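Local coordinates for threonine phosphate decarboxylase-like enzyme (Sulfurospirillum multivorans, PDB 6OUX), which decarboxylates L-serine O-phosphate to ethanolamine O-phosphate in a pyridoxal-phosphate-dependent step of norcobamide biosynthesis, at residues Leu60-Arg65 with Phe286-Phe291; Tyr155-Asp160 with His193-Arg198; Leu187-Met192 with Thr227-Met232; Phe246-Val251 with Glu280-Leu285. All coordinates share one frame; numbering follows the deposited sequence.

Interaction 1 of 4, residues Leu60-Arg65 with Phe286-Phe291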
loop_
_atom_site.group_PDB
_atom_site.type_symbol
_atom_site.label_atom_id
_atom_site.label_comp_id
_atom_site.label_asym_id
_atom_site.label_seq_id
_atom_site.Cartn_x
_atom_site.Cartn_y
_atom_site.Cartn_z
ATOM N N LEU A 60 9.756 -10.111 14.567
ATOM C CA LEU A 60 9.840 -11.421 13.869
ATOM C C LEU A 60 9.570 -12.590 14.821
ATOM O O LEU A 60 8.953 -13.608 14.446
ATOM C CB LEU A 60 11.179 -11.617 13.192
ATOM C CG LEU A 60 11.386 -10.713 11.953
ATOM C CD1 LEU A 60 12.853 -10.712 11.586
ATOM C CD2 LEU A 60 10.471 -11.216 10.814
ATOM N N ASP A 61 9.983 -12.430 16.070
ATOM C CA ASP A 61 9.821 -13.466 17.069
ATOM C C ASP A 61 8.362 -13.606 17.418
ATOM O O ASP A 61 7.914 -14.719 17.539
ATOM C CB ASP A 61 10.655 -13.159 18.317
ATOM C CG ASP A 61 10.558 -14.223 19.342
ATOM O OD1 ASP A 61 11.013 -15.359 19.080
ATOM O OD2 ASP A 61 9.995 -13.923 20.365
ATOM N N TYR A 62 7.611 -12.502 17.566
ATOM C CA TYR A 62 6.189 -12.568 17.731
ATOM C C TYR A 62 5.470 -13.198 16.524
ATOM O O TYR A 62 4.525 -14.003 16.686
ATOM C CB TYR A 62 5.574 -11.200 18.041
ATOM C CG TYR A 62 5.622 -10.765 19.475
ATOM C CD1 TYR A 62 6.691 -10.049 20.006
ATOM C CD2 TYR A 62 4.572 -11.020 20.295
ATOM C CE1 TYR A 62 6.696 -9.628 21.307
ATOM C CE2 TYR A 62 4.563 -10.603 21.595
ATOM C CZ TYR A 62 5.626 -9.926 22.091
ATOM O OH TYR A 62 5.539 -9.544 23.361
ATOM N N ILE A 63 5.941 -12.868 15.319
ATOM C CA ILE A 63 5.397 -13.469 14.120
ATOM C C ILE A 63 5.620 -15.017 14.129
ATOM O O ILE A 63 4.700 -15.774 13.895
ATOM C CB ILE A 63 5.950 -12.800 12.882
ATOM C CG1 ILE A 63 5.445 -11.365 12.824
ATOM C CG2 ILE A 63 5.525 -13.568 11.636
ATOM C CD1 ILE A 63 6.029 -10.549 11.683
ATOM N N ASP A 64 6.845 -15.435 14.399
ATOM C CA ASP A 64 7.180 -16.818 14.410
ATOM C C ASP A 64 6.311 -17.540 15.399
ATOM O O ASP A 64 5.739 -18.581 15.055
ATOM C CB ASP A 64 8.646 -17.000 14.777
ATOM C CG ASP A 64 9.116 -18.441 14.703
ATOM O OD1 ASP A 64 8.506 -19.241 14.007
ATOM O OD2 ASP A 64 10.125 -18.777 15.368
ATOM N N ARG A 65 6.230 -17.001 16.618
ATOM C CA ARG A 65 5.550 -17.674 17.716
ATOM C C ARG A 65 4.041 -17.637 17.538
ATOM O O ARG A 65 3.371 -18.630 17.802
ATOM C CB ARG A 65 5.969 -17.151 19.112
ATOM C CG ARG A 65 7.437 -17.469 19.528
ATOM C CD ARG A 65 8.096 -16.517 20.617
ATOM N NE ARG A 65 6.968 -16.124 21.359
ATOM C CZ ARG A 65 6.417 -14.952 21.553
ATOM N NH1 ARG A 65 5.278 -15.051 22.127
ATOM N NH2 ARG A 65 6.967 -13.763 21.362
ATOM N N PHE A 286 1.575 -3.618 17.762
ATOM C CA PHE A 286 2.341 -2.426 18.167
ATOM C C PHE A 286 1.665 -1.628 19.244
ATOM O O PHE A 286 2.338 -0.842 19.899
ATOM C CB PHE A 286 2.593 -1.501 16.967
ATOM C CG PHE A 286 3.500 -2.065 15.917
ATOM C CD1 PHE A 286 4.282 -3.196 16.126
ATOM C CD2 PHE A 286 3.556 -1.448 14.658
ATOM C CE1 PHE A 286 5.096 -3.686 15.100
ATOM C CE2 PHE A 286 4.351 -1.937 13.644
ATOM C CZ PHE A 286 5.142 -3.031 13.873
ATOM N N VAL A 287 0.376 -1.877 19.490
ATOM C CA VAL A 287 -0.348 -1.194 20.583
ATOM C C VAL A 287 -0.726 -2.061 21.774
ATOM O O VAL A 287 -1.309 -1.574 22.764
ATOM C CB VAL A 287 -1.532 -0.359 20.005
ATOM C CG1 VAL A 287 -1.015 0.563 18.900
ATOM C CG2 VAL A 287 -2.657 -1.225 19.461
ATOM N N ARG A 288 -0.343 -3.333 21.763
ATOM C CA ARG A 288 -0.551 -4.166 22.944
ATOM C C ARG A 288 0.420 -3.751 24.032
ATOM O O ARG A 288 1.594 -3.547 23.777
ATOM C CB ARG A 288 -0.367 -5.636 22.639
ATOM C CG ARG A 288 -1.671 -6.403 22.522
ATOM C CD ARG A 288 -1.526 -7.489 21.519
ATOM N NE ARG A 288 -0.555 -8.457 21.940
ATOM C CZ ARG A 288 -0.138 -9.474 21.196
ATOM N NH1 ARG A 288 -0.550 -9.625 19.952
ATOM N NH2 ARG A 288 0.724 -10.332 21.701
ATOM N N GLU A 289 -0.092 -3.624 25.251
ATOM C CA GLU A 289 0.691 -3.421 26.472
ATOM C C GLU A 289 1.909 -4.335 26.639
ATOM O O GLU A 289 3.000 -3.871 27.000
ATOM C CB GLU A 289 -0.247 -3.595 27.698
ATOM C CG GLU A 289 0.435 -3.550 29.063
ATOM C CD GLU A 289 0.907 -4.915 29.562
ATOM O OE1 GLU A 289 0.082 -5.866 29.583
ATOM O OE2 GLU A 289 2.102 -5.029 29.949
ATOM N N ASP A 290 1.693 -5.634 26.502
ATOM C CA ASP A 290 2.757 -6.622 26.710
ATOM C C ASP A 290 3.883 -6.552 25.635
ATOM O O ASP A 290 5.081 -6.676 25.925
ATOM C CB ASP A 290 2.166 -8.036 26.766
ATOM C CG ASP A 290 1.248 -8.378 25.545
ATOM O OD1 ASP A 290 0.311 -7.618 25.208
ATOM O OD2 ASP A 290 1.444 -9.442 24.934
ATOM N N PHE A 291 3.490 -6.364 24.378
ATOM C CA PHE A 291 4.457 -6.095 23.340
ATOM C C PHE A 291 5.221 -4.796 23.636
ATOM O O PHE A 291 6.422 -4.745 23.436
ATOM C CB PHE A 291 3.786 -5.997 21.965
ATOM C CG PHE A 291 4.729 -5.526 20.870
ATOM C CD1 PHE A 291 5.580 -6.397 20.268
ATOM C CD2 PHE A 291 4.826 -4.167 20.529
ATOM C CE1 PHE A 291 6.472 -5.957 19.284
ATOM C CE2 PHE A 291 5.730 -3.696 19.587
ATOM C CZ PHE A 291 6.571 -4.604 18.968
HETATM O O HOH W 1 3.763 -10.420 24.974
#
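The Y62 ring is covered on both faces. R65 NH2 sits over the centre of one face, 3.7 Å above the ring plane. The opposite face receives the edge of F291 in an edge-to-face pair. Y62 CE1 and F291 CD1 are 3.6 Å apart, and the ring planes stand at 68°. F291 CD1 meets the Y62 ring toward its rim. A water lies at the Y62 edge, beside the hydroxyl. It is 2.6 Å from Y62 OH and donates to D290 OD2 at 2.5 Å, bridging the two segments.

The R288 guanidinium approaches obliquely, with NH2 3.9 Å from Y62 CE2. It bonds weakly to both D290 oxygens through NE and NH2, and its stronger partner is E66 of helix 53-68. R288 is also the N-cap residue of helix 289-314. R65 NH2 donates to D61 OD2 at 3.2 Å, from above the carboxylate plane. This bond is consistent with the arginine staying over the tyrosine face. With CG anti to its carbonyl carbon (chi1 -83°), the Y62 ring reaches across to the second helix. A phenylalanine here would keep the ring, but the bridging water would probably lose its hold on helix 53-68.

Y62 joins helices 53-68 and 289-314 in two ways, beside the R288-E66 salt bridge. Its ring packs on F291, while its hydroxyl takes up water beside arginines and carboxylates.

Interaction 2 of 4, residues Tyr155-Asp160 with His193-Arg198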
loop_
_atom_site.group_PDB
_atom_site.type_symbol
_atom_site.label_atom_id
_atom_site.label_comp_id
_atom_site.label_asym_id
_atom_site.label_seq_id
_atom_site.Cartn_x
_atom_site.Cartn_y
_atom_site.Cartn_z
ATOM N N TYR A 155 24.346 21.811 10.861
ATOM C CA TYR A 155 22.997 21.713 10.310
ATOM C C TYR A 155 21.921 21.881 11.364
ATOM O O TYR A 155 20.778 21.474 11.144
ATOM C CB TYR A 155 22.782 20.380 9.587
ATOM C CG TYR A 155 23.688 20.259 8.368
ATOM C CD1 TYR A 155 23.444 21.016 7.210
ATOM C CD2 TYR A 155 24.787 19.426 8.391
ATOM C CE1 TYR A 155 24.238 20.918 6.127
ATOM C CE2 TYR A 155 25.583 19.300 7.294
ATOM C CZ TYR A 155 25.337 20.075 6.159
ATOM O OH TYR A 155 26.154 19.935 5.047
ATOM N N SER A 156 22.304 22.550 12.446
ATOM C CA SER A 156 21.446 22.869 13.589
ATOM C C SER A 156 20.395 23.845 13.146
ATOM O O SER A 156 20.688 24.811 12.443
ATOM C CB SER A 156 22.299 23.551 14.676
ATOM O OG SER A 156 21.601 23.748 15.864
ATOM N N PHE A 157 19.180 23.553 13.548
ATOM C CA PHE A 157 18.010 24.318 13.164
ATOM C C PHE A 157 17.916 25.549 14.077
ATOM O O PHE A 157 17.649 25.438 15.302
ATOM C CB PHE A 157 16.808 23.403 13.356
ATOM C CG PHE A 157 15.547 23.983 12.894
ATOM C CD1 PHE A 157 15.235 23.983 11.552
ATOM C CD2 PHE A 157 14.696 24.578 13.801
ATOM C CE1 PHE A 157 14.060 24.556 11.114
ATOM C CE2 PHE A 157 13.530 25.142 13.389
ATOM C CZ PHE A 157 13.197 25.124 12.052
ATOM N N ASP A 158 18.215 26.708 13.510
ATOM C CA ASP A 158 18.067 27.962 14.244
ATOM C C ASP A 158 16.563 28.446 14.200
ATOM O O ASP A 158 16.049 28.922 13.158
ATOM C CB ASP A 158 19.027 28.989 13.672
ATOM C CG ASP A 158 18.873 30.373 14.315
ATOM O OD1 ASP A 158 17.802 30.688 14.865
ATOM O OD2 ASP A 158 19.848 31.144 14.251
ATOM N N ALA A 159 15.892 28.319 15.336
ATOM C CA ALA A 159 14.424 28.426 15.431
ATOM C C ALA A 159 13.905 29.872 15.249
ATOM O O ALA A 159 12.880 30.090 14.620
ATOM C CB ALA A 159 13.957 27.890 16.750
ATOM N N ASP A 160 14.610 30.824 15.841
ATOM C CA ASP A 160 14.292 32.229 15.656
ATOM C C ASP A 160 14.386 32.660 14.196
ATOM O O ASP A 160 13.455 33.381 13.689
ATOM C CB ASP A 160 15.188 33.079 16.536
ATOM C CG ASP A 160 14.909 34.568 16.396
ATOM O OD1 ASP A 160 13.939 35.084 16.991
ATOM O OD2 ASP A 160 15.663 35.233 15.675
ATOM N N HIS A 193 7.888 24.121 21.254
ATOM C CA HIS A 193 6.749 24.939 21.820
ATOM C C HIS A 193 6.863 26.453 21.438
ATOM O O HIS A 193 5.930 27.064 20.903
ATOM C CB HIS A 193 6.697 24.802 23.378
ATOM C CG HIS A 193 5.985 23.586 23.849
ATOM N ND1 HIS A 193 4.630 23.395 23.655
ATOM C CD2 HIS A 193 6.431 22.505 24.542
ATOM C CE1 HIS A 193 4.292 22.221 24.161
ATOM N NE2 HIS A 193 5.365 21.661 24.697
ATOM N N ILE A 194 8.044 27.004 21.659
ATOM C CA ILE A 194 8.352 28.403 21.277
ATOM C C ILE A 194 8.117 28.664 19.806
ATOM O O ILE A 194 7.383 29.590 19.437
ATOM C CB ILE A 194 9.795 28.777 21.651
ATOM C CG1 ILE A 194 9.943 28.725 23.161
ATOM C CG2 ILE A 194 10.163 30.176 21.141
ATOM C CD1 ILE A 194 11.385 28.596 23.567
ATOM N N LEU A 195 8.665 27.808 18.959
ATOM C CA LEU A 195 8.454 27.909 17.504
ATOM C C LEU A 195 6.980 27.876 17.160
ATOM O O LEU A 195 6.475 28.770 16.434
ATOM C CB LEU A 195 9.241 26.821 16.770
ATOM C CG LEU A 195 9.113 26.700 15.234
ATOM C CD1 LEU A 195 10.349 26.027 14.649
ATOM C CD2 LEU A 195 7.834 25.965 14.770
ATOM N N LEU A 196 6.266 26.862 17.699
ATOM C CA LEU A 196 4.837 26.677 17.332
ATOM C C LEU A 196 3.914 27.779 17.869
ATOM O O LEU A 196 2.940 28.163 17.229
ATOM C CB LEU A 196 4.280 25.311 17.816
ATOM C CG LEU A 196 4.913 24.100 17.137
ATOM C CD1 LEU A 196 4.439 22.836 17.805
ATOM C CD2 LEU A 196 4.607 24.089 15.649
ATOM N N LYS A 197 4.219 28.298 19.022
ATOM C CA LYS A 197 3.474 29.460 19.478
ATOM C C LYS A 197 3.578 30.650 18.485
ATOM O O LYS A 197 2.557 31.262 18.126
ATOM C CB LYS A 197 3.951 29.889 20.847
ATOM C CG LYS A 197 3.527 28.919 21.916
ATOM C CD LYS A 197 4.097 29.331 23.273
ATOM C CE LYS A 197 3.136 28.961 24.406
ATOM N NZ LYS A 197 2.641 27.544 24.302
ATOM N N ARG A 198 4.799 30.944 18.082
ATOM C CA ARG A 198 5.089 32.039 17.131
ATOM C C ARG A 198 4.510 31.803 15.748
ATOM O O ARG A 198 4.191 32.781 15.024
ATOM C CB ARG A 198 6.597 32.250 17.053
ATOM C CG ARG A 198 7.096 33.290 16.086
ATOM C CD ARG A 198 8.515 33.758 16.418
ATOM N NE ARG A 198 8.956 34.749 15.452
ATOM C CZ ARG A 198 10.203 35.219 15.338
ATOM N NH1 ARG A 198 11.191 34.800 16.144
ATOM N NH2 ARG A 198 10.464 36.070 14.363
#
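F157 opens the contact by pointing its ring edge at L195. F157 CE2 is 3.5 Å from L195 CD1, which lies near the ring plane, and the two side chains cross at about a right angle. Both also rest on L176 of strand 173-177. The F157 side chain is about 11 Å from that of N181, a binding residue for O-phospho-L-serine. D158 follows as the N-cap of helix 159-169, its OD1 accepting from the backbone of K161.

The two helices involved are crossover helices of the seven-stranded mixed sheet. Helix 159-169 leads from strand 143-148 into strand 173-177. Helix 189-198 then connects 173-177 to its parallel neighbour 204-208, a beta-alpha-beta unit of the PLP-dependent aminotransferase fold.

In the first turn of helix 159-169, A159 faces the other segment without a close touch. D160 comes next and makes the polar link. R198 NH1 donates to D160 OD1 at 2.9 Å in a bent salt bridge, with an N-H...O angle of 139°. The oxygen lies in the guanidinium plane, but the nitrogen meets it from above the carboxylate plane. R198 has CG anti to the backbone N (chi1 177°) and is extended from CG to NE, which carries its charge across to D160. R198 NE makes a second salt bridge, to E167 OE2. A methionine in its place would probably leave both D160 and E167 without their cationic mate.

Interaction 3 of 4, residues Leu187-Met192 with Thr227-Met232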
loop_
_atom_site.group_PDB
_atom_site.type_symbol
_atom_site.label_atom_id
_atom_site.label_comp_id
_atom_site.label_asym_id
_atom_site.label_seq_id
_atom_site.Cartn_x
_atom_site.Cartn_y
_atom_site.Cartn_z
ATOM N N LEU A 187 15.411 19.025 17.584
ATOM C CA LEU A 187 14.972 20.220 18.308
ATOM C C LEU A 187 14.140 19.800 19.510
ATOM O O LEU A 187 13.136 19.064 19.338
ATOM C CB LEU A 187 14.072 21.055 17.390
ATOM C CG LEU A 187 13.788 22.481 17.890
ATOM C CD1 LEU A 187 15.082 23.290 17.914
ATOM C CD2 LEU A 187 12.767 23.144 17.002
ATOM N N SER A 188 14.525 20.271 20.699
ATOM C CA SER A 188 13.806 19.938 21.961
ATOM C C SER A 188 12.329 20.278 21.951
ATOM O O SER A 188 11.891 21.177 21.215
ATOM C CB SER A 188 14.420 20.698 23.163
ATOM O OG SER A 188 14.295 22.093 22.962
ATOM N N LEU A 189 11.578 19.608 22.814
ATOM C CA LEU A 189 10.167 19.918 22.971
ATOM C C LEU A 189 10.058 21.375 23.439
ATOM O O LEU A 189 9.217 22.126 22.958
ATOM C CB LEU A 189 9.492 18.987 23.996
ATOM C CG LEU A 189 8.978 17.669 23.405
ATOM C CD1 LEU A 189 8.558 16.644 24.465
ATOM C CD2 LEU A 189 7.825 17.941 22.428
ATOM N N GLU A 190 10.935 21.773 24.350
ATOM C CA GLU A 190 10.914 23.137 24.842
ATOM C C GLU A 190 10.975 24.110 23.684
ATOM O O GLU A 190 10.219 25.074 23.635
ATOM C CB GLU A 190 12.058 23.398 25.803
ATOM C CG GLU A 190 12.206 24.870 26.212
ATOM C CD GLU A 190 13.100 25.069 27.434
ATOM O OE1 GLU A 190 13.968 25.934 27.380
ATOM O OE2 GLU A 190 12.925 24.357 28.445
ATOM N N LYS A 191 11.896 23.895 22.778
ATOM C CA LYS A 191 12.077 24.826 21.636
ATOM C C LYS A 191 11.011 24.690 20.550
ATOM O O LYS A 191 10.665 25.690 19.929
ATOM C CB LYS A 191 13.442 24.647 20.996
ATOM C CG LYS A 191 14.550 24.797 22.010
ATOM C CD LYS A 191 15.227 26.141 21.970
ATOM C CE LYS A 191 16.534 26.055 21.191
ATOM N NZ LYS A 191 17.643 25.539 22.027
ATOM N N MET A 192 10.513 23.477 20.328
ATOM C CA MET A 192 9.365 23.279 19.454
ATOM C C MET A 192 8.148 24.092 19.935
ATOM O O MET A 192 7.417 24.619 19.091
ATOM C CB MET A 192 8.944 21.774 19.300
ATOM C CG MET A 192 9.732 20.949 18.297
ATOM S SD MET A 192 9.892 21.573 16.566
ATOM C CE MET A 192 8.314 22.077 16.365
ATOM N N THR A 227 2.817 14.031 20.186
ATOM C CA THR A 227 1.336 14.122 20.410
ATOM C C THR A 227 0.929 15.334 21.271
ATOM O O THR A 227 -0.134 15.931 21.005
ATOM C CB THR A 227 0.800 12.816 21.036
ATOM O OG1 THR A 227 1.116 11.727 20.180
ATOM C CG2 THR A 227 -0.727 12.774 21.241
ATOM N N VAL A 228 1.740 15.673 22.284
ATOM C CA VAL A 228 1.584 16.905 23.073
ATOM C C VAL A 228 1.429 18.134 22.182
ATOM O O VAL A 228 0.583 18.983 22.419
ATOM C CB VAL A 228 2.717 17.265 24.088
ATOM C CG1 VAL A 228 2.703 16.390 25.291
ATOM C CG2 VAL A 228 4.109 17.257 23.514
ATOM N N LEU A 229 2.208 18.192 21.122
ATOM C CA LEU A 229 2.110 19.302 20.154
ATOM C C LEU A 229 0.837 19.290 19.336
ATOM O O LEU A 229 0.182 20.358 19.133
ATOM C CB LEU A 229 3.323 19.338 19.247
ATOM C CG LEU A 229 4.653 19.252 19.939
ATOM C CD1 LEU A 229 5.749 19.204 18.837
ATOM C CD2 LEU A 229 4.920 20.384 20.934
ATOM N N PHE A 230 0.439 18.105 18.894
ATOM C CA PHE A 230 -0.844 17.940 18.246
ATOM C C PHE A 230 -1.979 18.399 19.147
ATOM O O PHE A 230 -2.878 19.151 18.699
ATOM C CB PHE A 230 -1.073 16.468 17.850
ATOM C CG PHE A 230 -2.422 16.230 17.190
ATOM C CD1 PHE A 230 -2.666 16.766 15.986
ATOM C CD2 PHE A 230 -3.412 15.491 17.810
ATOM C CE1 PHE A 230 -3.858 16.546 15.337
ATOM C CE2 PHE A 230 -4.625 15.272 17.200
ATOM C CZ PHE A 230 -4.854 15.807 15.970
ATOM N N ASP A 231 -1.922 18.041 20.428
ATOM C CA ASP A 231 -3.023 18.394 21.319
ATOM C C ASP A 231 -3.156 19.895 21.633
ATOM O O ASP A 231 -4.293 20.385 21.830
ATOM C CB ASP A 231 -2.972 17.631 22.620
ATOM C CG ASP A 231 -3.294 16.179 22.472
ATOM O OD1 ASP A 231 -3.878 15.702 21.443
ATOM O OD2 ASP A 231 -2.906 15.519 23.447
ATOM N N MET A 232 -2.016 20.606 21.634
ATOM C CA MET A 232 -1.957 21.977 22.059
ATOM C C MET A 232 -2.148 22.978 20.908
ATOM O O MET A 232 -2.692 24.039 21.126
ATOM C CB MET A 232 -0.619 22.249 22.806
ATOM C CG MET A 232 -0.477 23.682 23.390
ATOM S SD MET A 232 0.956 23.872 24.484
ATOM C CE MET A 232 0.648 22.593 25.656
#
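L189 and M192 of one helix pack on V228 and L229 of the next. The two helices belong to successive beta-alpha-beta crossovers of the large sheet. Helix 189-198 connects strands 173-177 and 204-208, and helix 227-232 lies between strands 204-208 and 236-241. M192 and L229 both also touch I207 of strand 204-208, so the pair rests on the strand that the two crossovers share.

No hydrogen bond passes between the segments. Polar interactions instead shape the start of helix 189-198. S188 is its N-cap, and the backbone bond from M192 N to S188 O, 2.8 Å, closes the first turn. E217 OE2 accepts from L189 N. On the other side, S225 OG accepts from T227 N at the start of helix 227-232.

The interactions across the contact are all apolar. L189 uses a single methyl for both of its partners. L189 CD2 is 3.9 Å from V228 CG2, where the side chains cross at about a right angle. The same L189 CD2 is 4.1 Å from L229 CD2. L229 divides its branches between the two residues of helix 189-198, giving CD2 to L189 and CD1 to M192. L229 is buried, while V228 lies at the exposed margin. M192 touches with the root of its side chain: M192 CB lies 4.1 Å from L229 CD1.

Interaction 4 of 4, residues Phe246-Val251 with Glu280-Leu285; sequences FGIAGV and EYCLRL
E280 OE2 is gripped by two nitrogens of R284, one helical turn further on. R284 NE donates at 3.0 Å to the anti lone pair of E280 OE2. R284 NH2 donates to the same E280 OE2 at 3.2 Å, and the two N-H...O angles are 158° and 144°. The guanidinium thus meets one oxygen side-on, nearly in its own plane. S82 OG is a further partner of E280 OE2. The E280-R284 salt bridge lies along one flank of helix 277-286, apart from the apolar contact.

The contact itself centres on the buried C282. Its sulfur lies anti to the carbonyl carbon (chi1 -77°) and reaches toward the loop. I248 CD1 is 3.8 Å from C282 SG, and V251 CG2 is 4.2 Å from the same sulfur. Both methyls approach the sulfur from the loop, at roughly a right angle to each other. I248 also packs on V59 of helix 53-68.

I248 and V251 are brought to the same sulfur by the type I beta turn that they begin and end. V251 N donates to I248 O at 3.3 Å across this turn. G247, just before it, is poorly ordered and has positive phi, a conformation that glycine adopts readily. The loop follows strand 236-241. Its FGIAGV sequence is consistent with the segment that follows the cofactor-binding lysine in class II PLP-dependent aminotransferases.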
loop_
_atom_site.group_PDB
_atom_site.type_symbol
_atom_site.label_atom_id
_atom_site.label_comp_id
_atom_site.label_asym_id
_atom_site.label_seq_id
_atom_site.Cartn_x
_atom_site.Cartn_y
_atom_site.Cartn_z
ATOM N N PHE A 246 9.601 0.474 14.881
ATOM C CA PHE A 246 9.087 -0.892 15.169
ATOM C C PHE A 246 9.638 -1.892 14.135
ATOM O O PHE A 246 9.445 -3.089 14.295
ATOM C CB PHE A 246 7.560 -0.956 15.229
ATOM C CG PHE A 246 6.945 -0.098 16.317
ATOM C CD1 PHE A 246 6.859 -0.561 17.634
ATOM C CD2 PHE A 246 6.433 1.174 16.031
ATOM C CE1 PHE A 246 6.285 0.230 18.631
ATOM C CE2 PHE A 246 5.854 1.952 17.020
ATOM C CZ PHE A 246 5.780 1.484 18.322
ATOM N N GLY A 247 10.296 -1.363 13.085
ATOM C CA GLY A 247 11.342 -2.065 12.337
ATOM C C GLY A 247 10.792 -3.290 11.700
ATOM O O GLY A 247 10.662 -4.302 12.373
ATOM N N ILE A 248 10.508 -3.222 10.407
ATOM C CA ILE A 248 9.734 -4.257 9.723
ATOM C C ILE A 248 9.655 -3.865 8.267
ATOM O O ILE A 248 8.658 -3.310 7.820
ATOM C CB ILE A 248 8.309 -4.404 10.317
ATOM C CG1 ILE A 248 8.372 -5.051 11.690
ATOM C CG2 ILE A 248 7.449 -5.316 9.456
ATOM C CD1 ILE A 248 7.083 -4.883 12.463
ATOM N N ALA A 249 10.726 -4.197 7.553
ATOM C CA ALA A 249 10.999 -3.713 6.200
ATOM C C ALA A 249 9.853 -3.894 5.217
ATOM O O ALA A 249 9.345 -2.911 4.673
ATOM C CB ALA A 249 12.262 -4.395 5.653
ATOM N N GLY A 250 9.449 -5.149 5.013
ATOM C CA GLY A 250 8.482 -5.506 3.980
ATOM C C GLY A 250 7.023 -5.263 4.305
ATOM O O GLY A 250 6.146 -5.721 3.531
ATOM N N VAL A 251 6.757 -4.618 5.463
ATOM C CA VAL A 251 5.376 -4.115 5.815
ATOM C C VAL A 251 5.432 -2.604 6.024
ATOM O O VAL A 251 6.179 -2.116 6.849
ATOM C CB VAL A 251 4.645 -4.920 6.934
ATOM C CG1 VAL A 251 5.469 -6.117 7.383
ATOM C CG2 VAL A 251 4.140 -4.076 8.105
ATOM N N GLU A 280 -1.886 -5.241 9.251
ATOM C CA GLU A 280 -2.847 -5.215 10.331
ATOM C C GLU A 280 -2.395 -5.945 11.568
ATOM O O GLU A 280 -2.561 -5.403 12.640
ATOM C CB GLU A 280 -4.187 -5.779 9.906
ATOM C CG GLU A 280 -5.195 -5.709 11.009
ATOM C CD GLU A 280 -6.584 -6.140 10.568
ATOM O OE1 GLU A 280 -6.820 -6.437 9.368
ATOM O OE2 GLU A 280 -7.427 -6.213 11.463
ATOM N N TYR A 281 -1.887 -7.177 11.423
ATOM C CA TYR A 281 -1.339 -7.937 12.533
ATOM C C TYR A 281 -0.319 -7.037 13.277
ATOM O O TYR A 281 -0.334 -6.925 14.502
ATOM C CB TYR A 281 -0.614 -9.203 12.052
ATOM C CG TYR A 281 0.175 -9.841 13.162
ATOM C CD1 TYR A 281 -0.470 -10.657 14.117
ATOM C CD2 TYR A 281 1.522 -9.563 13.352
ATOM C CE1 TYR A 281 0.229 -11.222 15.194
ATOM C CE2 TYR A 281 2.213 -10.104 14.459
ATOM C CZ TYR A 281 1.564 -10.920 15.370
ATOM O OH TYR A 281 2.241 -11.478 16.448
ATOM N N CYS A 282 0.557 -6.411 12.520
ATOM C CA CYS A 282 1.651 -5.641 13.124
ATOM C C CYS A 282 1.115 -4.415 13.826
ATOM O O CYS A 282 1.552 -4.068 14.917
ATOM C CB CYS A 282 2.665 -5.215 12.063
ATOM S SG CYS A 282 3.769 -6.534 11.514
ATOM N N LEU A 283 0.142 -3.789 13.205
ATOM C CA LEU A 283 -0.470 -2.613 13.792
ATOM C C LEU A 283 -1.093 -2.929 15.164
ATOM O O LEU A 283 -0.910 -2.147 16.151
ATOM C CB LEU A 283 -1.536 -2.029 12.879
ATOM C CG LEU A 283 -1.854 -0.596 13.242
ATOM C CD1 LEU A 283 -0.840 0.277 12.522
ATOM C CD2 LEU A 283 -3.280 -0.206 12.860
ATOM N N ARG A 284 -1.807 -4.056 15.216
ATOM C CA ARG A 284 -2.470 -4.478 16.450
ATOM C C ARG A 284 -1.469 -4.973 17.478
ATOM O O ARG A 284 -1.691 -4.814 18.682
ATOM C CB ARG A 284 -3.477 -5.552 16.198
ATOM C CG ARG A 284 -4.670 -5.110 15.378
ATOM C CD ARG A 284 -5.618 -6.302 15.161
ATOM N NE ARG A 284 -6.744 -5.859 14.376
ATOM C CZ ARG A 284 -7.821 -5.249 14.864
ATOM N NH1 ARG A 284 -7.999 -5.075 16.179
ATOM N NH2 ARG A 284 -8.749 -4.845 14.017
ATOM N N LEU A 285 -0.368 -5.532 17.021
ATOM C CA LEU A 285 0.711 -5.861 17.906
ATOM C C LEU A 285 1.277 -4.619 18.580
ATOM O O LEU A 285 1.407 -4.548 19.802
ATOM C CB LEU A 285 1.797 -6.588 17.108
ATOM C CG LEU A 285 2.947 -7.114 17.943
ATOM C CD1 LEU A 285 2.481 -8.270 18.839
ATOM C CD2 LEU A 285 4.007 -7.531 16.964
#

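How the interactions relate
The four contacts form two clusters. Interactions 1 and 4 have centres 9 Å apart and touch directly. The F286 ring stacks on that of F246, and helices 277-286 and 289-314 follow each other in the chain. Interactions 2 and 3 have centres 11 Å apart and share helix 189-198, where H193 and L196 pack on L229. F157 of interaction 2 also meets L187 of interaction 3. Interactions 2 and 4 lie on opposite sides of the chain's centre, 33 Å apart between centres. Interaction 2 comes within about 11 Å of substrate-binding N181, measured from the F157 side chain. Interactions 1, 3 and 4 lie away from the annotated sites.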